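Local coordinates for ZYG-9 (Caenorhabditis elegans, PDB 2OF3), which organises microtubules and spindle poles during mitosis and meiosis in one-cell embryos and is required for default positioning of the nucleus in oocytes, at residues 2-7 with 49-54; 40-45 with 85-90; 132-137 with 169-174; 226-231 with 258-263; 241-246 with 252-257. One frame throughout, in Å; residues are numbered along the deposited sequence.

Contact 1 of 5, residues 2-7 with 49-54; sequences ELLLSD and VSLMSQ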
# COMPACT_ATOMS: atom_id res chain seq x y z
N GLU A 2 -20.99 -15.46 21.48
CA GLU A 2 -19.91 -14.44 21.38
C GLU A 2 -19.08 -14.42 20.09
O GLU A 2 -18.60 -15.46 19.58
CB GLU A 2 -18.98 -14.41 22.60
CG GLU A 2 -19.64 -13.83 23.87
CD GLU A 2 -20.07 -14.94 24.87
OE1 GLU A 2 -21.30 -15.21 24.97
OE2 GLU A 2 -19.19 -15.55 25.53
N LEU A 3 -18.93 -13.21 19.56
CA LEU A 3 -18.12 -12.93 18.38
C LEU A 3 -16.67 -13.27 18.68
O LEU A 3 -16.13 -12.95 19.76
CB LEU A 3 -18.25 -11.44 18.01
CG LEU A 3 -19.63 -10.83 17.77
CD1 LEU A 3 -19.55 -9.33 17.54
CD2 LEU A 3 -20.37 -11.51 16.61
N LEU A 4 -16.02 -13.94 17.74
CA LEU A 4 -14.60 -14.14 17.78
C LEU A 4 -13.79 -12.80 17.86
O LEU A 4 -12.69 -12.74 18.44
CB LEU A 4 -14.24 -14.92 16.55
CG LEU A 4 -12.81 -15.41 16.46
CD1 LEU A 4 -12.56 -16.45 17.59
CD2 LEU A 4 -12.64 -16.01 15.09
N LEU A 5 -14.35 -11.74 17.28
CA LEU A 5 -13.69 -10.45 17.12
C LEU A 5 -14.75 -9.42 17.32
O LEU A 5 -15.84 -9.59 16.81
CB LEU A 5 -13.06 -10.34 15.73
CG LEU A 5 -12.23 -9.08 15.48
CD1 LEU A 5 -10.99 -9.02 16.45
CD2 LEU A 5 -11.84 -9.09 13.98
N SER A 6 -14.47 -8.39 18.12
CA SER A 6 -15.44 -7.38 18.49
C SER A 6 -16.07 -6.59 17.32
O SER A 6 -15.53 -6.49 16.22
CB SER A 6 -14.78 -6.36 19.44
OG SER A 6 -13.82 -5.59 18.70
N ASP A 7 -17.22 -5.98 17.60
CA ASP A 7 -17.84 -5.06 16.69
C ASP A 7 -18.19 -3.90 17.62
O ASP A 7 -19.22 -3.94 18.31
CB ASP A 7 -19.08 -5.75 16.09
CG ASP A 7 -20.09 -4.77 15.48
OD1 ASP A 7 -19.72 -3.59 15.19
OD2 ASP A 7 -21.27 -5.18 15.27
N VAL A 49 -9.33 -15.22 23.25
CA VAL A 49 -7.98 -15.71 23.48
C VAL A 49 -7.61 -16.80 22.51
O VAL A 49 -6.44 -16.91 22.16
CB VAL A 49 -7.74 -16.17 24.97
CG1 VAL A 49 -8.31 -15.17 25.93
CG2 VAL A 49 -8.36 -17.53 25.20
N SER A 50 -8.57 -17.59 22.02
CA SER A 50 -8.19 -18.63 21.03
C SER A 50 -7.76 -18.06 19.72
O SER A 50 -6.86 -18.61 19.09
CB SER A 50 -9.32 -19.63 20.76
OG SER A 50 -10.46 -18.96 20.27
N LEU A 51 -8.39 -16.96 19.27
CA LEU A 51 -7.81 -16.21 18.12
C LEU A 51 -6.47 -15.57 18.48
O LEU A 51 -5.51 -15.67 17.71
CB LEU A 51 -8.79 -15.16 17.60
CG LEU A 51 -8.36 -14.37 16.35
CD1 LEU A 51 -7.99 -15.25 15.19
CD2 LEU A 51 -9.51 -13.40 15.95
N MET A 52 -6.39 -14.95 19.65
CA MET A 52 -5.13 -14.35 20.11
C MET A 52 -3.97 -15.34 20.14
O MET A 52 -2.83 -14.99 19.73
CB MET A 52 -5.30 -13.68 21.50
CG MET A 52 -6.12 -12.36 21.48
SD MET A 52 -5.34 -11.04 20.54
CE MET A 52 -3.99 -10.67 21.62
N SER A 53 -4.21 -16.56 20.66
CA SER A 53 -3.15 -17.59 20.68
C SER A 53 -2.64 -17.93 19.32
O SER A 53 -1.46 -18.21 19.18
CB SER A 53 -3.61 -18.90 21.35
OG SER A 53 -4.26 -18.57 22.56
N GLN A 54 -3.51 -17.90 18.30
CA GLN A 54 -3.05 -18.21 16.93
C GLN A 54 -2.29 -17.03 16.33
O GLN A 54 -1.23 -17.19 15.71
CB GLN A 54 -4.24 -18.58 16.01
CG GLN A 54 -4.97 -19.90 16.40
CD GLN A 54 -6.35 -20.04 15.73
OE1 GLN A 54 -7.01 -19.04 15.37
NE2 GLN A 54 -6.80 -21.27 15.59
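Leu4 lies against Leu51 where the irregular N-terminal arm of this TOG domain, an array of stacked antiparallel helices of the HEAT type, passes helix 49-55. Segment 2-7 is irregular backbone leading to helix 10-19, so the contact joins a loop to the first turns of a helix. The two leucines account for most of the buried surface. Leu51 directs its CB toward the arm, whereas Leu4 starts off at a slant and only its branched end closes in. In Leu4 the CG atom stands anti to the backbone N (chi1 -172°), which sets the fork beside its own carbonyl carbon and over Leu51. The side chains then cross at about a right angle: Leu4 CG rests 3.9 Å from Leu51 CD2, and Leu4 CD1 sits 4.0 Å from Leu51 CB. The same CD2 of Leu51 also comes to 4.1 Å from Leu4 O, so one methyl spans both side chain and main chain of its partner. At the margin, Leu4 CD1 passes Ser50 OG at 4.2 Å. The arm is held here by more than apolar packing, since backbone hydrogen bonds link Leu4 with Lys48 and Ser6 with Gln46. Leu4 also touches Ser69 of helix 60-76, placing it between two helices. Within the helix, Val49 O accepts two donors: Ser53 N at 2.7 Å and Ser53 OG at 2.8 Å, the hydroxyl lying 38° out of the carbonyl plane.

Contact 2 of 5, residues 40-45 with 85-90; sequences QTLLGN and SDLLLK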
# COMPACT_ATOMS: atom_id res chain seq x y z
N GLN A 40 -0.47 -6.49 20.34
CA GLN A 40 -1.06 -7.58 21.11
C GLN A 40 -1.96 -7.12 22.25
O GLN A 40 -2.98 -7.69 22.46
CB GLN A 40 0.09 -8.45 21.57
CG GLN A 40 -0.28 -9.61 22.42
CD GLN A 40 0.97 -10.39 22.75
OE1 GLN A 40 2.10 -9.86 22.67
NE2 GLN A 40 0.80 -11.68 23.05
N THR A 41 -1.59 -6.06 22.97
CA THR A 41 -2.46 -5.43 23.97
C THR A 41 -3.71 -4.87 23.34
O THR A 41 -4.80 -5.09 23.86
CB THR A 41 -1.70 -4.28 24.68
OG1 THR A 41 -0.64 -4.86 25.45
CG2 THR A 41 -2.59 -3.45 25.62
N LEU A 42 -3.59 -4.15 22.23
CA LEU A 42 -4.79 -3.54 21.59
C LEU A 42 -5.73 -4.64 21.05
O LEU A 42 -6.96 -4.57 21.19
CB LEU A 42 -4.36 -2.60 20.45
CG LEU A 42 -3.67 -1.33 20.96
CD1 LEU A 42 -3.12 -0.54 19.74
CD2 LEU A 42 -4.60 -0.48 21.79
N LEU A 43 -5.16 -5.64 20.42
CA LEU A 43 -5.98 -6.71 19.86
C LEU A 43 -6.56 -7.61 20.98
O LEU A 43 -7.69 -8.12 20.86
CB LEU A 43 -5.18 -7.54 18.82
CG LEU A 43 -5.31 -7.28 17.32
CD1 LEU A 43 -4.28 -8.19 16.56
CD2 LEU A 43 -6.75 -7.47 16.81
N GLY A 44 -5.81 -7.76 22.08
CA GLY A 44 -6.31 -8.48 23.24
C GLY A 44 -7.58 -7.92 23.81
O GLY A 44 -8.38 -8.68 24.37
N ASN A 45 -7.81 -6.62 23.65
CA ASN A 45 -9.06 -6.00 24.10
C ASN A 45 -10.22 -6.24 23.13
O ASN A 45 -11.35 -5.83 23.42
CB ASN A 45 -8.85 -4.49 24.32
CG ASN A 45 -7.92 -4.17 25.50
OD1 ASN A 45 -7.84 -4.94 26.50
ND2 ASN A 45 -7.23 -3.03 25.43
N SER A 85 -10.21 -3.06 11.62
CA SER A 85 -9.44 -3.02 10.38
C SER A 85 -8.04 -2.50 10.60
O SER A 85 -7.07 -3.06 10.05
CB SER A 85 -10.11 -2.16 9.30
OG SER A 85 -10.10 -0.75 9.62
N ASP A 86 -7.91 -1.46 11.41
CA ASP A 86 -6.60 -0.89 11.69
C ASP A 86 -5.65 -1.92 12.34
O ASP A 86 -4.48 -1.99 11.99
CB ASP A 86 -6.75 0.41 12.51
CG ASP A 86 -7.41 0.20 13.89
OD1 ASP A 86 -8.51 -0.42 13.94
OD2 ASP A 86 -6.85 0.66 14.95
N LEU A 87 -6.16 -2.72 13.26
CA LEU A 87 -5.31 -3.69 13.99
C LEU A 87 -5.03 -4.89 13.16
O LEU A 87 -3.94 -5.46 13.24
CB LEU A 87 -6.00 -4.12 15.30
CG LEU A 87 -6.35 -2.96 16.27
CD1 LEU A 87 -7.18 -3.49 17.50
CD2 LEU A 87 -5.08 -2.27 16.75
N LEU A 88 -6.00 -5.30 12.34
CA LEU A 88 -5.81 -6.46 11.46
C LEU A 88 -4.82 -6.15 10.38
O LEU A 88 -3.95 -6.97 10.11
CB LEU A 88 -7.14 -6.93 10.87
CG LEU A 88 -8.12 -7.51 11.90
CD1 LEU A 88 -9.42 -7.84 11.18
CD2 LEU A 88 -7.55 -8.72 12.72
N LEU A 89 -4.89 -4.95 9.80
CA LEU A 89 -3.92 -4.56 8.79
C LEU A 89 -2.53 -4.45 9.38
O LEU A 89 -1.56 -4.86 8.74
CB LEU A 89 -4.36 -3.28 8.04
CG LEU A 89 -5.65 -3.46 7.19
CD1 LEU A 89 -6.10 -2.07 6.74
CD2 LEU A 89 -5.42 -4.36 5.96
N LYS A 90 -2.40 -3.98 10.62
CA LYS A 90 -1.07 -3.96 11.28
C LYS A 90 -0.46 -5.37 11.48
O LYS A 90 0.75 -5.61 11.25
CB LYS A 90 -1.16 -3.23 12.62
CG LYS A 90 -1.27 -1.70 12.48
CD LYS A 90 -1.46 -1.09 13.86
CE LYS A 90 -1.17 0.37 13.85
NZ LYS A 90 -2.20 1.08 13.01
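The flat group that Leu87 meets is a peptide rather than a ring: its CD1 lies over one face of the Leu42 carbonyl, 3.9 Å from Leu42 O, and the rest of the contact is made by branched aliphatic side chains. Leu87 is the central residue, its CB directed at helix 33-44 and its fork inserted between Leu42 and Leu43. With CG anti to the carbonyl carbon (chi1 -58°), the two methyls are spread over different parts of the facing turn. CD2 comes to 3.8 Å from Leu42 CB and 4.0 Å from Leu42 CD1, the two side chains crossing at about a right angle. Leu43 approaches differently, sliding past Leu87 in the opposite direction and bringing its CD2 within 3.8 Å of Leu87 CB. That same methyl of Leu43 reaches on to Leu88, where the closest pair is Leu43 CD2 and Leu88 CD2 at 4.4 Å, a looser touch than the others. The side-chain contacts are all between apolar groups, and the interface is buried. Around it, Met52 and Leu55 of helix 49-55 pack on Leu43, while Ile114 of helix 101-120 lies against Leu88. Next to Leu87 in sequence, Asp86 forms a salt bridge with Arg14. The axes of the two short helical segments are 10.4 Å apart and their directions differ by 138°, an oblique crossing, nearer antiparallel than parallel. Helix 33-44 packing on helix 85-95 through apolar side chains fits the stacked-helix, HEAT-type solenoid of TOG domains.

Contact 3 of 5, residues 132-137 with 169-174; sequences AFVPYL and TPMLLD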
# COMPACT_ATOMS: atom_id res chain seq x y z
N ALA A 132 0.07 3.58 8.39
CA ALA A 132 0.47 2.31 9.07
C ALA A 132 0.45 1.12 8.11
O ALA A 132 1.13 0.17 8.35
CB ALA A 132 -0.47 2.01 10.25
N PHE A 133 -0.33 1.16 7.03
CA PHE A 133 -0.48 -0.04 6.19
C PHE A 133 0.23 0.06 4.84
O PHE A 133 1.01 -0.83 4.46
CB PHE A 133 -1.97 -0.40 5.96
CG PHE A 133 -2.16 -1.64 5.08
CD1 PHE A 133 -1.61 -2.88 5.47
CD2 PHE A 133 -2.85 -1.58 3.90
CE1 PHE A 133 -1.77 -4.07 4.66
CE2 PHE A 133 -3.01 -2.75 3.08
CZ PHE A 133 -2.45 -3.97 3.46
N VAL A 134 -0.06 1.13 4.11
CA VAL A 134 0.36 1.26 2.72
C VAL A 134 1.86 1.16 2.49
O VAL A 134 2.24 0.45 1.58
CB VAL A 134 -0.29 2.51 2.02
CG1 VAL A 134 0.26 2.69 0.52
CG2 VAL A 134 -1.81 2.34 2.03
N PRO A 135 2.71 1.87 3.26
CA PRO A 135 4.14 1.76 3.05
C PRO A 135 4.66 0.34 3.14
O PRO A 135 5.64 -0.04 2.40
CB PRO A 135 4.75 2.71 4.12
CG PRO A 135 3.71 3.75 4.28
CD PRO A 135 2.43 2.90 4.28
N TYR A 136 4.04 -0.48 3.98
CA TYR A 136 4.50 -1.88 4.08
C TYR A 136 3.94 -2.74 2.98
O TYR A 136 4.62 -3.64 2.51
CB TYR A 136 4.14 -2.49 5.42
CG TYR A 136 4.76 -1.69 6.52
CD1 TYR A 136 6.12 -1.79 6.78
CD2 TYR A 136 3.98 -0.78 7.27
CE1 TYR A 136 6.74 -0.99 7.78
CE2 TYR A 136 4.57 0.05 8.28
CZ TYR A 136 5.94 -0.09 8.51
OH TYR A 136 6.51 0.68 9.47
N LEU A 137 2.69 -2.47 2.57
CA LEU A 137 2.10 -3.22 1.44
C LEU A 137 2.93 -2.99 0.20
O LEU A 137 3.10 -3.93 -0.62
CB LEU A 137 0.66 -2.80 1.17
CG LEU A 137 -0.02 -3.41 -0.06
CD1 LEU A 137 -0.43 -4.89 0.20
CD2 LEU A 137 -1.20 -2.56 -0.38
N THR A 169 0.03 9.18 -3.62
CA THR A 169 1.23 9.42 -4.46
C THR A 169 2.48 9.69 -3.66
O THR A 169 3.52 9.15 -4.02
CB THR A 169 0.96 10.51 -5.51
OG1 THR A 169 -0.10 10.03 -6.34
CG2 THR A 169 2.21 10.83 -6.39
N PRO A 170 2.41 10.48 -2.56
CA PRO A 170 3.63 10.68 -1.73
C PRO A 170 4.27 9.36 -1.23
O PRO A 170 5.52 9.24 -1.16
CB PRO A 170 3.10 11.51 -0.53
CG PRO A 170 1.88 12.21 -1.04
CD PRO A 170 1.25 11.28 -2.06
N MET A 171 3.45 8.35 -0.90
CA MET A 171 3.95 7.05 -0.43
C MET A 171 4.51 6.28 -1.63
O MET A 171 5.52 5.59 -1.49
CB MET A 171 2.80 6.26 0.22
CG MET A 171 2.43 6.80 1.69
SD MET A 171 1.07 6.03 2.55
CE MET A 171 -0.22 6.31 1.45
N LEU A 172 3.85 6.37 -2.79
CA LEU A 172 4.35 5.75 -4.02
C LEU A 172 5.67 6.39 -4.45
O LEU A 172 6.59 5.66 -4.83
CB LEU A 172 3.32 5.82 -5.14
CG LEU A 172 2.12 4.92 -4.92
CD1 LEU A 172 1.04 5.46 -5.81
CD2 LEU A 172 2.48 3.43 -5.28
N LEU A 173 5.79 7.73 -4.33
CA LEU A 173 7.08 8.43 -4.58
C LEU A 173 8.14 7.99 -3.63
O LEU A 173 9.30 7.72 -4.04
CB LEU A 173 6.93 9.99 -4.63
CG LEU A 173 6.05 10.56 -5.76
CD1 LEU A 173 5.77 12.05 -5.53
CD2 LEU A 173 6.68 10.34 -7.22
N ASP A 174 7.78 7.88 -2.36
CA ASP A 174 8.75 7.46 -1.35
C ASP A 174 9.29 6.05 -1.63
O ASP A 174 10.48 5.74 -1.40
CB ASP A 174 8.11 7.49 0.04
CG ASP A 174 9.16 7.73 1.14
OD1 ASP A 174 9.94 8.74 1.03
OD2 ASP A 174 9.24 6.90 2.10
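Pro135 and Met171 bring the two helices together, their CA atoms 6.3 Å apart, and each segment carries a proline-linked kink close to this point. Pro135 and Pro170 have no N-H to give to the preceding turn, and the amides of Tyr136 and Met171 likewise lack that bond. Regular winding resumes at once, with Leu137 N bonded to Phe133 O and Leu173 N to Thr169 O. Across the gap a single side chain does nearly all the bridging. Met171 extends toward helix 127-139 and bends at its last torsion (chi3 -59°), which turns CE back over Val134 instead of on past it. The sulfur settles beside both partners: Met171 SD is 3.8 Å from Val134 CB and equally 3.8 Å from Pro135 CD. The terminal methyl continues the contact, Met171 CE lying 3.8 Å from Val134 CG1. Val134 and Met171 cross at about a right angle, while the proline ring is passed at a slant. Val134 is backed by Leu159 of helix 146-163, and the neighbouring Leu172 turns to Val190 and Tyr194 of helix 181-198. The contact, its centre about 5 Å from the centre of the chain, thus joins helix 127-139 to helix 165-174 near the middle of the solenoid; helices bent at prolines are a familiar feature of HEAT-type repeats.

Contact 4 of 5, residues 226-231 with 258-263; sequences AAINVL and EERIKR
Arg260 starts with CG anti to its main-chain nitrogen (chi1 -171°) and then bends at chi2 and chi3, two bends that bring the guanidinium beside Ile228 and Asn229 of helix 221-238. Ile228 presents CG2, the branch anti to the backbone N, over one face of the guanidinium, 3.6 Å from Arg260 NH1. The same methyl lies 3.7 Å from Arg260 CG, so it fills the inside of the bend. Asn229 comes to the edge instead: its CG is near the guanidinium plane and 3.4 Å from Arg260 NH1, with the amide turned 59° against that plane. Replacing Arg260 with an alanine would probably leave the Ile228 methyl without its flat cover and the Asn229 amide without its charged neighbour. Within helix 251-264, Glu259 and Arg263, on either side of Arg260 in sequence, form a salt bridge (Arg263 NE to Glu259 OE2, 2.8 Å), which uses the anti lone pair of the carboxylate oxygen. The contact sets helix 251-264 on helix 221-238, where Arg260 also touches Val232. Beyond it, Asn229 meets Glu192 of helix 181-198, and Ile261 packs on Trp243 of helix 241-246.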
# COMPACT_ATOMS: atom_id res chain seq x y z
N ALA A 226 8.73 2.41 -17.27
CA ALA A 226 7.59 2.96 -16.50
C ALA A 226 7.85 4.46 -16.24
O ALA A 226 6.89 5.26 -16.30
CB ALA A 226 7.45 2.19 -15.16
N ALA A 227 9.12 4.85 -15.99
CA ALA A 227 9.44 6.27 -15.74
C ALA A 227 9.18 7.07 -16.98
O ALA A 227 8.57 8.16 -16.90
CB ALA A 227 10.90 6.49 -15.27
N ILE A 228 9.62 6.55 -18.14
CA ILE A 228 9.33 7.15 -19.43
C ILE A 228 7.83 7.27 -19.57
O ILE A 228 7.35 8.35 -19.93
CB ILE A 228 9.92 6.32 -20.61
CG1 ILE A 228 11.43 6.46 -20.64
CG2 ILE A 228 9.28 6.73 -21.97
CD1 ILE A 228 12.12 5.37 -21.48
N ASN A 229 7.08 6.19 -19.31
CA ASN A 229 5.63 6.29 -19.50
C ASN A 229 4.86 7.22 -18.55
O ASN A 229 3.83 7.76 -18.93
CB ASN A 229 4.99 4.89 -19.56
CG ASN A 229 5.31 4.14 -20.83
OD1 ASN A 229 5.24 2.91 -20.87
ND2 ASN A 229 5.63 4.84 -21.85
N VAL A 230 5.36 7.43 -17.35
CA VAL A 230 4.84 8.48 -16.47
C VAL A 230 4.99 9.88 -17.13
O VAL A 230 4.03 10.66 -17.18
CB VAL A 230 5.52 8.43 -15.01
CG1 VAL A 230 5.20 9.72 -14.18
CG2 VAL A 230 5.11 7.14 -14.18
N LEU A 231 6.17 10.19 -17.66
CA LEU A 231 6.44 11.51 -18.25
C LEU A 231 5.63 11.76 -19.51
O LEU A 231 5.15 12.89 -19.73
CB LEU A 231 7.93 11.67 -18.52
CG LEU A 231 8.84 11.61 -17.31
CD1 LEU A 231 10.25 11.74 -17.79
CD2 LEU A 231 8.54 12.73 -16.30
N GLU A 258 11.23 11.75 -25.78
CA GLU A 258 10.71 12.40 -27.02
C GLU A 258 10.25 11.39 -28.06
O GLU A 258 9.23 11.57 -28.69
CB GLU A 258 11.73 13.34 -27.66
CG GLU A 258 12.05 14.62 -26.86
CD GLU A 258 13.38 15.32 -27.34
OE1 GLU A 258 14.20 14.66 -28.02
OE2 GLU A 258 13.62 16.52 -27.03
N GLU A 259 11.03 10.33 -28.25
CA GLU A 259 10.71 9.24 -29.18
C GLU A 259 9.44 8.48 -28.75
O GLU A 259 8.62 8.10 -29.59
CB GLU A 259 11.93 8.27 -29.28
CG GLU A 259 11.82 7.15 -30.37
CD GLU A 259 11.50 7.74 -31.78
OE1 GLU A 259 12.01 8.84 -32.09
OE2 GLU A 259 10.71 7.15 -32.55
N ARG A 260 9.28 8.23 -27.45
CA ARG A 260 8.05 7.59 -26.94
C ARG A 260 6.82 8.47 -27.23
O ARG A 260 5.78 7.95 -27.67
CB ARG A 260 8.16 7.33 -25.44
CG ARG A 260 7.02 6.47 -24.83
CD ARG A 260 6.88 5.05 -25.40
NE ARG A 260 8.10 4.26 -25.27
CZ ARG A 260 8.52 3.63 -24.17
NH1 ARG A 260 7.83 3.62 -23.04
NH2 ARG A 260 9.65 2.94 -24.21
N ILE A 261 6.94 9.79 -26.98
CA ILE A 261 5.87 10.76 -27.29
C ILE A 261 5.57 10.69 -28.78
O ILE A 261 4.42 10.51 -29.17
CB ILE A 261 6.24 12.21 -26.91
CG1 ILE A 261 6.34 12.34 -25.37
CG2 ILE A 261 5.24 13.25 -27.60
CD1 ILE A 261 7.11 13.64 -24.81
N LYS A 262 6.61 10.80 -29.60
CA LYS A 262 6.44 10.71 -31.04
C LYS A 262 5.70 9.45 -31.44
O LYS A 262 4.70 9.51 -32.12
CB LYS A 262 7.78 10.85 -31.75
CG LYS A 262 7.65 10.83 -33.26
CD LYS A 262 9.02 10.80 -33.95
CE LYS A 262 8.88 10.38 -35.42
NZ LYS A 262 10.12 10.65 -36.18
N ARG A 263 6.15 8.29 -30.96
CA ARG A 263 5.51 7.03 -31.32
C ARG A 263 4.08 6.79 -30.81
O ARG A 263 3.27 6.19 -31.53
CB ARG A 263 6.37 5.83 -30.93
CG ARG A 263 7.66 5.76 -31.73
CD ARG A 263 8.45 4.50 -31.35
NE ARG A 263 9.80 4.55 -31.91
CZ ARG A 263 10.70 3.58 -31.77
NH1 ARG A 263 10.42 2.48 -31.08
NH2 ARG A 263 11.90 3.73 -32.31

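Contact 5 of 5, residues 241-246 with 252-257; sequences QMWKAA and KDKSLV
Lys254 is the first residue of 252-257 to meet Trp243, and it does so along almost its whole length. Its CG stands anti to the backbone N (chi1 -176°) and the chain beyond is fully extended, which lays the methylenes across the indole. Lys254 CG touches the rim at Trp243 CZ3, 3.5 Å away. Farther out, Lys254 CE sits over the face, 3.8 Å from the centroid of the Trp243 six-membered ring and 18° off its normal, a CH-pi contact. The ammonium overshoots: Lys254 NZ is 4.6 Å from that centroid and 28° off the normal, an off-centre cation-pi interaction. Met242 SD, from the tryptophan's own helix, lies near the rim of the opposite face. Val257, one turn after Lys254, points back to the ring and places CG1 3.6 Å from Trp243 CH2, the two side chains sliding past each other in opposite directions. With an alanine in place of Trp243, the aliphatic stem of Lys254 would probably lose the surface it lies on, its ammonium the pi cloud, and Val257 CG1 an apolar neighbour. The indole thus wedges the short helix 241-246 against helix 251-264, where it also touches Glu258, while Val257 reaches Ile228 and Leu231 of helix 221-238.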
# COMPACT_ATOMS: atom_id res chain seq x y z
N GLN A 241 5.02 21.95 -20.59
CA GLN A 241 5.10 22.13 -19.14
C GLN A 241 5.73 20.90 -18.48
O GLN A 241 6.46 21.04 -17.51
CB GLN A 241 3.71 22.31 -18.54
CG GLN A 241 3.13 23.73 -18.65
CD GLN A 241 4.06 24.78 -18.04
OE1 GLN A 241 4.55 24.61 -16.91
NE2 GLN A 241 4.32 25.86 -18.80
N MET A 242 5.44 19.70 -19.00
CA MET A 242 6.12 18.47 -18.50
C MET A 242 7.61 18.70 -18.42
O MET A 242 8.22 18.47 -17.36
CB MET A 242 5.82 17.22 -19.35
CG MET A 242 6.61 15.93 -18.87
SD MET A 242 8.28 15.71 -19.49
CE MET A 242 9.28 15.77 -18.13
N TRP A 243 8.19 19.19 -19.53
CA TRP A 243 9.65 19.43 -19.60
C TRP A 243 10.09 20.48 -18.58
O TRP A 243 11.14 20.33 -17.95
CB TRP A 243 10.12 19.84 -21.01
CG TRP A 243 9.77 18.91 -22.15
CD1 TRP A 243 8.89 19.17 -23.17
CD2 TRP A 243 10.29 17.60 -22.39
NE1 TRP A 243 8.84 18.10 -24.02
CE2 TRP A 243 9.68 17.12 -23.57
CE3 TRP A 243 11.18 16.76 -21.70
CZ2 TRP A 243 9.94 15.84 -24.09
CZ3 TRP A 243 11.44 15.47 -22.21
CH2 TRP A 243 10.83 15.03 -23.40
N LYS A 244 9.30 21.54 -18.40
CA LYS A 244 9.68 22.59 -17.41
C LYS A 244 9.72 22.03 -15.98
O LYS A 244 10.73 22.15 -15.28
CB LYS A 244 8.75 23.80 -17.49
CG LYS A 244 9.03 24.86 -16.41
CD LYS A 244 8.60 26.32 -16.83
CE LYS A 244 8.58 27.31 -15.60
NZ LYS A 244 7.26 27.30 -14.80
N ALA A 245 8.62 21.36 -15.58
CA ALA A 245 8.49 20.62 -14.30
C ALA A 245 9.59 19.55 -14.07
O ALA A 245 10.15 19.43 -12.98
CB ALA A 245 7.07 19.99 -14.24
N ALA A 246 9.92 18.77 -15.10
CA ALA A 246 10.96 17.75 -14.96
C ALA A 246 12.35 18.30 -14.64
O ALA A 246 13.17 17.62 -13.99
CB ALA A 246 11.02 16.92 -16.22
N LYS A 252 20.43 12.07 -23.47
CA LYS A 252 20.02 10.81 -24.04
C LYS A 252 18.73 10.28 -23.40
O LYS A 252 17.97 9.62 -24.07
CB LYS A 252 21.14 9.78 -24.02
CG LYS A 252 21.90 9.68 -25.39
CD LYS A 252 23.29 10.32 -25.33
CE LYS A 252 23.55 11.17 -26.58
NZ LYS A 252 23.96 10.35 -27.79
N ASP A 253 18.49 10.60 -22.14
CA ASP A 253 17.23 10.26 -21.45
C ASP A 253 16.10 11.05 -22.09
O ASP A 253 15.04 10.51 -22.41
CB ASP A 253 17.31 10.60 -19.95
CG ASP A 253 18.17 9.59 -19.14
OD1 ASP A 253 18.66 8.60 -19.71
OD2 ASP A 253 18.35 9.79 -17.91
N LYS A 254 16.32 12.33 -22.33
CA LYS A 254 15.32 13.18 -22.91
C LYS A 254 14.91 12.68 -24.30
O LYS A 254 13.72 12.70 -24.60
CB LYS A 254 15.78 14.65 -22.89
CG LYS A 254 14.74 15.60 -23.40
CD LYS A 254 15.01 17.09 -23.19
CE LYS A 254 13.85 17.88 -23.85
NZ LYS A 254 13.90 19.35 -23.60
N SER A 255 15.87 12.21 -25.14
CA SER A 255 15.53 11.66 -26.48
C SER A 255 14.66 10.44 -26.44
O SER A 255 13.79 10.27 -27.31
CB SER A 255 16.75 11.25 -27.30
OG SER A 255 17.82 12.10 -27.03
N LEU A 256 14.91 9.55 -25.47
CA LEU A 256 14.04 8.38 -25.28
C LEU A 256 12.61 8.82 -24.97
O LEU A 256 11.65 8.31 -25.52
CB LEU A 256 14.56 7.46 -24.16
CG LEU A 256 15.96 6.87 -24.41
CD1 LEU A 256 16.54 6.34 -23.11
CD2 LEU A 256 15.88 5.80 -25.51
N VAL A 257 12.46 9.76 -24.06
CA VAL A 257 11.10 10.28 -23.78
C VAL A 257 10.47 10.92 -25.03
O VAL A 257 9.31 10.62 -25.34
CB VAL A 257 11.10 11.22 -22.56
CG1 VAL A 257 9.70 11.80 -22.31
CG2 VAL A 257 11.62 10.44 -21.32

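In the fold
The contacts run along the elongated helical array from one end to the other. Contacts 1 and 2 have centres 11 Å apart near the N-terminal end, their segments alternating in sequence; Leu5 of the first packs on Leu88 of the second. Lys90 and Leu89 of contact 2 touch Ala132 and Phe133 of contact 3, which lies near the middle. Contacts 3 and 4 do not touch, their nearest atoms being about 7 Å apart. Contacts 4 and 5, whose centres are 9 Å apart, share helix 251-264 at the far end, contact 5 nested inside the loop that contact 4 closes. Centres of contacts 1 and 5 are 55 Å apart, consistent with an elongated HEAT-type TOG domain, probably a tubulin-binding module.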